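Local coordinates for possible sortase-like protein (Corynebacterium diphtheriae, PDB 5UUS) that is probably a sortase, a cysteine transpeptidase that would cleave sorting signals through an acyl-thioester intermediate and probably join proteins to the cell surface, at residues 89-92 with 98-101. Residues are numbered along the deposited sequence; the frame is centred on the assembly and turned at random.
Sequences GHRV and FNDL
Phe98 N donates to His90 O at 3.0 Å, with an N-H...O angle of 150°, the one hydrogen bond between 89-92 and 98-101. It ties the loop that leaves strand 83-88 back onto itself, while the His90 side chain leaves the backbone away from 98-101.

Van der Waals contacts flank this bond. The buried Phe98 ring lies against the Gly89 backbone, its CE2 3.4 Å from Gly89 N and its CD2 3.5 Å from Gly89 CA. Pro70, Thr194 and Met192 also touch the phenyl group.

Beyond the bond, Asn99 CB presses on Arg91 O at 3.0 Å. Arg91 O and Asn99 OD1, 3.5 Å apart, are both acceptors and make no bond. The two side chains cross at about a right angle, with Asn99 OD1 at the guanidinium edge, in its plane but not bonded to it. Arg91 starts extended, CG opposite N (chi1 173°), and bends at chi2 (145°) as it passes Asn99; its buried NE has no partner in the model, whereas NH1 hydrogen-bonds to His196 ND1 and to the backbone O of the oxidised cysteine at position 195.

His90 and that cysteine are predicted to be catalytic, consistent with this folded-back loop carrying the histidine of a sortase beta-barrel's active site.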
loop_
_atom_site.group_PDB
_atom_site.type_symbol
_atom_site.label_atom_id
_atom_site.label_comp_id
_atom_site.label_asym_id
_atom_site.label_seq_id
_atom_site.Cartn_x
_atom_site.Cartn_y
_atom_site.Cartn_z
ATOM N N GLY A 89 5.792 -2.175 -8.949
ATOM C CA GLY A 89 6.934 -3.041 -8.750
ATOM C C GLY A 89 6.937 -4.147 -9.790
ATOM O O GLY A 89 5.889 -4.507 -10.346
ATOM N N HIS A 90 8.121 -4.678 -10.056
ATOM C CA HIS A 90 8.276 -5.767 -11.012
ATOM C C HIS A 90 7.741 -7.063 -10.454
ATOM O O HIS A 90 7.639 -7.254 -9.226
ATOM C CB HIS A 90 9.736 -5.917 -11.418
ATOM C CG HIS A 90 10.189 -4.841 -12.348
ATOM N ND1 HIS A 90 11.421 -4.232 -12.247
ATOM C CD2 HIS A 90 9.556 -4.246 -13.387
ATOM C CE1 HIS A 90 11.534 -3.316 -13.195
ATOM N NE2 HIS A 90 10.412 -3.298 -13.893
ATOM N N ARG A 91 7.375 -7.930 -11.392
ATOM C CA ARG A 91 6.771 -9.220 -11.112
ATOM C C ARG A 91 7.749 -10.331 -11.402
ATOM O O ARG A 91 7.782 -11.327 -10.701
ATOM C CB ARG A 91 5.528 -9.410 -11.960
ATOM C CG ARG A 91 4.945 -10.774 -11.843
ATOM C CD ARG A 91 3.498 -10.654 -11.918
ATOM N NE ARG A 91 2.821 -11.882 -11.563
ATOM C CZ ARG A 91 1.553 -12.086 -11.855
ATOM N NH1 ARG A 91 0.887 -11.128 -12.501
ATOM N NH2 ARG A 91 0.956 -13.223 -11.519
ATOM N N VAL A 92 8.542 -10.150 -12.452
ATOM C CA VAL A 92 9.472 -11.183 -12.891
ATOM C C VAL A 92 10.913 -10.760 -12.647
ATOM O O VAL A 92 11.238 -9.567 -12.625
ATOM C CB VAL A 92 9.286 -11.532 -14.389
ATOM C CG1 VAL A 92 7.949 -12.205 -14.607
ATOM C CG2 VAL A 92 9.404 -10.288 -15.249
ATOM N N PHE A 98 6.898 -8.203 -6.507
ATOM C CA PHE A 98 5.435 -8.342 -6.599
ATOM C C PHE A 98 4.997 -9.571 -7.398
ATOM O O PHE A 98 3.929 -9.566 -7.987
ATOM C CB PHE A 98 4.793 -7.081 -7.225
ATOM C CG PHE A 98 4.779 -5.858 -6.320
ATOM C CD1 PHE A 98 4.992 -5.968 -4.949
ATOM C CD2 PHE A 98 4.503 -4.598 -6.851
ATOM C CE1 PHE A 98 4.977 -4.809 -4.121
ATOM C CE2 PHE A 98 4.467 -3.453 -6.043
ATOM C CZ PHE A 98 4.710 -3.551 -4.684
ATOM N N ASN A 99 5.819 -10.614 -7.428
ATOM C CA ASN A 99 5.445 -11.821 -8.168
ATOM C C ASN A 99 4.266 -12.561 -7.518
ATOM O O ASN A 99 3.495 -13.224 -8.208
ATOM C CB ASN A 99 6.645 -12.764 -8.297
ATOM C CG ASN A 99 6.325 -14.028 -9.094
ATOM O OD1 ASN A 99 5.632 -13.996 -10.137
ATOM N ND2 ASN A 99 6.814 -15.156 -8.591
ATOM N N ASP A 100 4.107 -12.424 -6.200
ATOM C CA ASP A 100 3.132 -13.235 -5.464
ATOM C C ASP A 100 1.937 -12.475 -4.875
ATOM O O ASP A 100 1.267 -12.976 -3.970
ATOM C CB ASP A 100 3.842 -13.990 -4.341
ATOM C CG ASP A 100 4.698 -15.148 -4.863
ATOM O OD1 ASP A 100 4.201 -15.940 -5.693
ATOM O OD2 ASP A 100 5.875 -15.259 -4.453
ATOM N N LEU A 101 1.639 -11.298 -5.410
ATOM C CA LEU A 101 0.504 -10.497 -4.913
ATOM C C LEU A 101 -0.853 -11.223 -5.052
ATOM O O LEU A 101 -1.805 -10.922 -4.334
ATOM C CB LEU A 101 0.437 -9.162 -5.652
ATOM C CG LEU A 101 1.544 -8.139 -5.384
ATOM C CD1 LEU A 101 1.124 -6.800 -5.947
ATOM C CD2 LEU A 101 1.835 -8.016 -3.904
#